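Local coordinates for methylxanthine N1-demethylase NdmA (Pseudomonas putida, PDB 6ICN), which catalyses the N1-demethylation of caffeine to theobromine and formaldehyde, as a Rieske oxygenase with a [2Fe-2S] cluster in each subunit, at residues I195-L200 against L302-D307; M213-G218 against A356-V361. All blocks are in the same frame, centred on the assembly; numbering follows the deposited sequence.

Interaction 1 (I195-L200 against L302-D307); sequences IHPGTL and LVFAED. With CO (cobalt (II) ion), chain E; CFF (caffeine), chain F.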
loop_
_atom_site.group_PDB
_atom_site.type_symbol
_atom_site.label_atom_id
_atom_site.label_comp_id
_atom_site.label_asym_id
_atom_site.label_seq_id
_atom_site.Cartn_x
_atom_site.Cartn_y
_atom_site.Cartn_z
ATOM N N ILE A 195 -0.640 -17.244 -28.666
ATOM C CA ILE A 195 -1.100 -16.636 -27.419
ATOM C C ILE A 195 -1.663 -17.720 -26.507
ATOM O O ILE A 195 -1.557 -17.620 -25.274
ATOM C CB ILE A 195 -2.114 -15.516 -27.715
ATOM C CG1 ILE A 195 -1.378 -14.316 -28.323
ATOM C CG2 ILE A 195 -2.888 -15.066 -26.449
ATOM C CD1 ILE A 195 -2.153 -13.041 -28.284
ATOM N N HIS A 196 -2.201 -18.801 -27.105
ATOM C CA HIS A 196 -2.854 -19.869 -26.341
ATOM C C HIS A 196 -2.274 -21.268 -26.583
ATOM O O HIS A 196 -3.048 -22.228 -26.701
ATOM C CB HIS A 196 -4.347 -19.919 -26.680
ATOM C CG HIS A 196 -5.053 -18.601 -26.548
ATOM N ND1 HIS A 196 -5.223 -17.957 -25.337
ATOM C CD2 HIS A 196 -5.675 -17.834 -27.472
ATOM C CE1 HIS A 196 -5.897 -16.837 -25.528
ATOM N NE2 HIS A 196 -6.171 -16.729 -26.819
ATOM N N PRO A 197 -0.948 -21.445 -26.636
ATOM C CA PRO A 197 -0.425 -22.778 -26.992
ATOM C C PRO A 197 -0.752 -23.857 -25.973
ATOM O O PRO A 197 -1.135 -24.970 -26.355
ATOM C CB PRO A 197 1.087 -22.540 -27.108
ATOM C CG PRO A 197 1.346 -21.391 -26.216
ATOM C CD PRO A 197 0.146 -20.499 -26.356
ATOM N N GLY A 198 -0.619 -23.582 -24.681
ATOM C CA GLY A 198 -0.987 -24.672 -23.785
ATOM C C GLY A 198 -2.476 -24.961 -23.725
ATOM O O GLY A 198 -2.876 -26.009 -23.207
ATOM N N THR A 199 -3.294 -24.087 -24.294
ATOM C CA THR A 199 -4.629 -23.834 -23.783
ATOM C C THR A 199 -5.721 -24.069 -24.810
ATOM O O THR A 199 -6.696 -24.778 -24.519
ATOM C CB THR A 199 -4.657 -22.383 -23.267
ATOM O OG1 THR A 199 -3.582 -22.218 -22.328
ATOM C CG2 THR A 199 -5.968 -22.064 -22.590
ATOM N N LEU A 200 -5.592 -23.488 -26.003
ATOM C CA LEU A 200 -6.577 -23.676 -27.064
ATOM C C LEU A 200 -6.041 -24.426 -28.272
ATOM O O LEU A 200 -6.762 -25.240 -28.847
ATOM C CB LEU A 200 -7.136 -22.319 -27.520
ATOM C CG LEU A 200 -8.139 -21.736 -26.522
ATOM C CD1 LEU A 200 -8.586 -20.338 -26.932
ATOM C CD2 LEU A 200 -9.334 -22.681 -26.368
ATOM N N LEU A 302 -8.240 -17.911 -17.781
ATOM C CA LEU A 302 -6.876 -18.153 -18.259
ATOM C C LEU A 302 -6.707 -17.676 -19.699
ATOM O O LEU A 302 -5.728 -16.987 -20.027
ATOM C CB LEU A 302 -6.555 -19.652 -18.134
ATOM C CG LEU A 302 -5.245 -20.157 -18.741
ATOM C CD1 LEU A 302 -4.062 -19.445 -18.085
ATOM C CD2 LEU A 302 -5.131 -21.681 -18.619
ATOM N N VAL A 303 -7.664 -18.030 -20.564
ATOM C CA VAL A 303 -7.668 -17.550 -21.950
ATOM C C VAL A 303 -7.620 -16.027 -21.987
ATOM O O VAL A 303 -6.801 -15.427 -22.695
ATOM C CB VAL A 303 -8.907 -18.089 -22.690
ATOM C CG1 VAL A 303 -9.080 -17.390 -24.054
ATOM C CG2 VAL A 303 -8.813 -19.610 -22.871
ATOM N N PHE A 304 -8.479 -15.375 -21.204
ATOM C CA PHE A 304 -8.501 -13.918 -21.224
ATOM C C PHE A 304 -7.184 -13.339 -20.706
ATOM O O PHE A 304 -6.705 -12.324 -21.220
ATOM C CB PHE A 304 -9.687 -13.395 -20.413
ATOM C CG PHE A 304 -11.050 -13.700 -21.030
ATOM C CD1 PHE A 304 -11.206 -13.844 -22.407
ATOM C CD2 PHE A 304 -12.173 -13.833 -20.212
ATOM C CE1 PHE A 304 -12.479 -14.120 -22.969
ATOM C CE2 PHE A 304 -13.443 -14.109 -20.767
ATOM C CZ PHE A 304 -13.590 -14.244 -22.140
ATOM N N ALA A 305 -6.588 -13.968 -19.681
ATOM C CA ALA A 305 -5.310 -13.478 -19.168
ATOM C C ALA A 305 -4.207 -13.625 -20.203
ATOM O O ALA A 305 -3.271 -12.816 -20.217
ATOM C CB ALA A 305 -4.911 -14.217 -17.887
ATOM N N GLU A 306 -4.287 -14.661 -21.053
ATOM C CA GLU A 306 -3.310 -14.815 -22.136
ATOM C C GLU A 306 -3.468 -13.722 -23.196
ATOM O O GLU A 306 -2.472 -13.136 -23.652
ATOM C CB GLU A 306 -3.434 -16.214 -22.746
ATOM C CG GLU A 306 -2.963 -17.320 -21.763
ATOM C CD GLU A 306 -3.246 -18.751 -22.237
ATOM O OE1 GLU A 306 -4.105 -18.960 -23.125
ATOM O OE2 GLU A 306 -2.621 -19.686 -21.677
ATOM N N ASP A 307 -4.714 -13.389 -23.566
ATOM C CA ASP A 307 -4.934 -12.332 -24.561
ATOM C C ASP A 307 -4.589 -10.936 -24.036
ATOM O O ASP A 307 -4.029 -10.119 -24.774
ATOM C CB ASP A 307 -6.398 -12.344 -25.029
ATOM C CG ASP A 307 -6.690 -13.461 -26.003
ATOM O OD1 ASP A 307 -6.032 -13.525 -27.048
ATOM O OD2 ASP A 307 -7.594 -14.277 -25.740
HETATM CO CO CO E . -7.148 -15.176 -27.722
HETATM N N1 CFF F . -12.178 -17.804 -27.712
HETATM C C2 CFF F . -12.302 -19.073 -28.217
HETATM C C10 CFF F . -11.904 -16.696 -28.609
HETATM C C6 CFF F . -12.303 -17.575 -26.402
HETATM N N3 CFF F . -12.556 -20.114 -27.384
HETATM O O11 CFF F . -12.187 -19.268 -29.389
HETATM C C12 CFF F . -12.687 -21.470 -27.909
HETATM C C4 CFF F . -12.681 -19.886 -26.055
HETATM C C5 CFF F . -12.567 -18.638 -25.559
HETATM N N9 CFF F . -12.928 -20.717 -25.027
HETATM O O13 CFF F . -12.194 -16.461 -25.965
HETATM N N7 CFF F . -12.754 -18.703 -24.228
HETATM C C8 CFF F . -12.974 -19.983 -23.903
HETATM C C14 CFF F . -12.771 -17.781 -23.105
HETATM O O HOH W 1 -0.677 -20.888 -23.291
HETATM O O HOH W 2 -9.091 -14.707 -28.366
#
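His196 and Glu306 meet through a nearly straight hydrogen bond, ND1 to OE1 at 2.7 Å and 170° at the hydrogen. The carboxylate oxygen lies in the ring plane and is met on its anti side, the donor 18° out of the carboxylate plane. The other nitrogen, NE2, binds the cobalt ion at 2.0 Å, so both ring nitrogens are engaged and ring rotation is fixed. Asp307 reaches the same metal with OD1 at 2.1 Å and OD2 at 2.2 Å; OD1 also accepts from Asn185, and His191 and water 2 also bind the ion. On Glu306, OE2 takes the Thr199 hydroxyl on its syn side (OG1 to OE2 2.8 Å), and water 1 links it to Gly198 N. The Glu306 carboxylate at ND1 is likely to make the imidazole a more electron-rich ligand. An alanine in place of Glu306 would probably leave His196 ND1 and Thr199 OG1 without their acceptors and the imidazole freer to turn about CB-CG. Leu200 CD1 and Ile195 CG2 lie over opposite faces of the imidazole, each displaced toward the rim; chi1 of -72° in Ile195 leaves CG2 anti to the backbone N. Val303 CG1 packs against His196 CE1 at 3.6 Å, and Leu200, Val303 and Phe304 touch caffeine. Two histidines and one aspartate form the facial triad of a Rieske oxygenase mononuclear iron site, here occupied by cobalt.

Interaction 2 (M213-G218 against A356-V361); sequences MDRFNG and ALLDPV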
loop_
_atom_site.group_PDB
_atom_site.type_symbol
_atom_site.label_atom_id
_atom_site.label_comp_id
_atom_site.label_asym_id
_atom_site.label_seq_id
_atom_site.Cartn_x
_atom_site.Cartn_y
_atom_site.Cartn_z
ATOM N N MET A 213 -17.896 -16.251 -45.643
ATOM C CA MET A 213 -18.583 -15.438 -44.643
ATOM C C MET A 213 -19.847 -14.854 -45.250
ATOM O O MET A 213 -19.798 -14.244 -46.322
ATOM C CB MET A 213 -17.696 -14.296 -44.128
ATOM C CG MET A 213 -16.417 -14.761 -43.482
ATOM S SD MET A 213 -15.327 -13.375 -43.089
ATOM C CE MET A 213 -16.232 -12.639 -41.700
ATOM N N ASP A 214 -20.968 -15.024 -44.553
ATOM C CA ASP A 214 -22.256 -14.504 -44.983
ATOM C C ASP A 214 -22.703 -13.373 -44.074
ATOM O O ASP A 214 -22.524 -13.444 -42.850
ATOM C CB ASP A 214 -23.332 -15.595 -44.952
ATOM C CG ASP A 214 -22.972 -16.786 -45.795
ATOM O OD1 ASP A 214 -22.311 -16.603 -46.838
ATOM O OD2 ASP A 214 -23.354 -17.908 -45.404
ATOM N N ARG A 215 -23.310 -12.350 -44.673
ATOM C CA ARG A 215 -24.068 -11.348 -43.937
ATOM C C ARG A 215 -25.546 -11.697 -44.036
ATOM O O ARG A 215 -26.068 -11.902 -45.137
ATOM C CB ARG A 215 -23.850 -9.938 -44.473
ATOM C CG ARG A 215 -22.411 -9.487 -44.674
ATOM C CD ARG A 215 -22.467 -8.072 -45.137
ATOM N NE ARG A 215 -21.164 -7.473 -45.421
ATOM C CZ ARG A 215 -21.016 -6.229 -45.847
ATOM N NH1 ARG A 215 -19.806 -5.742 -46.101
ATOM N NH2 ARG A 215 -22.089 -5.469 -46.048
ATOM N N PHE A 216 -26.215 -11.763 -42.892
ATOM C CA PHE A 216 -27.641 -12.066 -42.889
ATOM C C PHE A 216 -28.252 -11.461 -41.634
ATOM O O PHE A 216 -27.773 -11.725 -40.524
ATOM C CB PHE A 216 -27.878 -13.579 -42.945
ATOM C CG PHE A 216 -29.324 -13.955 -43.108
ATOM C CD1 PHE A 216 -29.945 -13.840 -44.338
ATOM C CD2 PHE A 216 -30.059 -14.412 -42.027
ATOM C CE1 PHE A 216 -31.275 -14.182 -44.494
ATOM C CE2 PHE A 216 -31.393 -14.757 -42.180
ATOM C CZ PHE A 216 -31.998 -14.634 -43.410
ATOM N N ASN A 217 -29.279 -10.633 -41.818
ATOM C CA ASN A 217 -30.025 -10.043 -40.702
ATOM C C ASN A 217 -29.109 -9.279 -39.747
ATOM O O ASN A 217 -29.291 -9.312 -38.527
ATOM C CB ASN A 217 -30.814 -11.109 -39.938
ATOM C CG ASN A 217 -32.011 -11.624 -40.714
ATOM O OD1 ASN A 217 -32.443 -11.020 -41.704
ATOM N ND2 ASN A 217 -32.566 -12.740 -40.257
ATOM N N GLY A 218 -28.121 -8.580 -40.302
ATOM C CA GLY A 218 -27.211 -7.807 -39.472
ATOM C C GLY A 218 -26.201 -8.632 -38.702
ATOM O O GLY A 218 -25.617 -8.129 -37.729
ATOM N N ALA A 356 -27.471 -1.079 -45.357
ATOM C CA ALA A 356 -26.111 -1.543 -45.084
ATOM C C ALA A 356 -26.096 -2.618 -44.001
ATOM O O ALA A 356 -25.369 -3.615 -44.109
ATOM C CB ALA A 356 -25.237 -0.360 -44.683
ATOM N N LEU A 357 -26.913 -2.449 -42.961
ATOM C CA LEU A 357 -26.935 -3.406 -41.860
ATOM C C LEU A 357 -27.639 -4.698 -42.236
ATOM O O LEU A 357 -27.136 -5.786 -41.951
ATOM C CB LEU A 357 -27.625 -2.792 -40.639
ATOM C CG LEU A 357 -27.659 -3.695 -39.406
ATOM C CD1 LEU A 357 -26.219 -4.012 -38.943
ATOM C CD2 LEU A 357 -28.443 -3.022 -38.297
ATOM N N LEU A 358 -28.830 -4.604 -42.850
ATOM C CA LEU A 358 -29.716 -5.754 -42.950
ATOM C C LEU A 358 -29.768 -6.411 -44.330
ATOM O O LEU A 358 -30.340 -7.500 -44.450
ATOM C CB LEU A 358 -31.138 -5.355 -42.524
ATOM C CG LEU A 358 -31.289 -4.938 -41.060
ATOM C CD1 LEU A 358 -32.728 -4.478 -40.764
ATOM C CD2 LEU A 358 -30.875 -6.084 -40.130
ATOM N N ASP A 359 -29.169 -5.824 -45.353
ATOM C CA ASP A 359 -29.170 -6.488 -46.663
ATOM C C ASP A 359 -28.318 -7.753 -46.606
ATOM O O ASP A 359 -27.217 -7.737 -46.026
ATOM C CB ASP A 359 -28.661 -5.569 -47.769
ATOM C CG ASP A 359 -29.679 -4.518 -48.186
ATOM O OD1 ASP A 359 -30.863 -4.631 -47.808
ATOM O OD2 ASP A 359 -29.286 -3.570 -48.889
ATOM N N PRO A 360 -28.796 -8.867 -47.147
ATOM C CA PRO A 360 -27.997 -10.094 -47.142
ATOM C C PRO A 360 -26.876 -10.045 -48.169
ATOM O O PRO A 360 -27.002 -9.447 -49.239
ATOM C CB PRO A 360 -29.021 -11.180 -47.488
ATOM C CG PRO A 360 -30.037 -10.452 -48.303
ATOM C CD PRO A 360 -30.138 -9.082 -47.715
ATOM N N VAL A 361 -25.753 -10.666 -47.809
ATOM C CA VAL A 361 -24.633 -10.888 -48.718
ATOM C C VAL A 361 -24.122 -12.295 -48.461
ATOM O O VAL A 361 -23.447 -12.551 -47.458
ATOM C CB VAL A 361 -23.501 -9.860 -48.541
ATOM C CG1 VAL A 361 -22.368 -10.169 -49.523
ATOM C CG2 VAL A 361 -24.004 -8.434 -48.703
HETATM O O HOH W 3 -20.775 -12.030 -47.310
HETATM O O HOH W 4 -25.194 -5.763 -45.836
HETATM O O HOH W 5 -30.247 -10.350 -44.489
HETATM O O HOH W 6 -27.088 -8.391 -43.075
#
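Arg215 and Val361 pair through their backbones: Arg215 N donates to Val361 O at 2.8 Å, and Val361 N returns a bond to Arg215 O at 3.0 Å. Each oxygen also receives a CA-H contact, from Asp214 CA and Pro360 CA respectively. Water 3 donates to Met213 O and Val361 O, water 5 links Asn217 N to Leu358 O, and water 6 accepts from Gly218 N while donating to the carbonyls of Leu357 and Asp359. Water 4 accepts from Arg215 NH2 in the guanidinium plane and donates to the carbonyls of Ala356 and Asp359. The paired residues make a single antiparallel bridge, a hydrogen-bonded pair, by which the segment after helix 350-358 adds to strand 214-216 at the margin of the seven-stranded sheet. Among apolar contacts, the Arg215 chain, extended from CG to NE, runs alongside Val361 in the same direction, CD lying 3.9 Å from CG2. Phe216 CD1 meets Pro360 CB at 4.2 Å, and Leu358 CD2 rests against the Asn217-Gly218 peptide, 3.7 Å from Gly218 N. Gly218 has positive phi (74°), and a side chain there would come tightly against Leu357 and Leu358. The charged ends find partners beyond the two segments: Arg215 in a Glu341 salt bridge and a cation-pi contact with Trp338, Asp214 OD2 in a salt bridge to Arg366 and hydrogen bonds to Ser364 and Tyr368.

Overall arrangement
From the N terminus, the chain first supplies the [2Fe-2S] cluster residues between Cys80 and Trp104, then reaches 195-200, at the end of helix 192-195, and then 213-218 at the sheet margin. Strands 219-225 to 277-286 follow, and helix 293-313 brings 302-307 back to 195-200, closing interaction 1 over 101 intervening residues. Helices 330-348 and 350-358 then lead to 356-361, which returns to 213-218 and closes interaction 2 over 137. The segments alternate, so the two loops cross rather than nest. Interaction 1 joins a loop to a helix at the metal and caffeine site; interaction 2 ties the C-terminal segment to the sheet. Their centres are about 31 Å apart, and they do not touch.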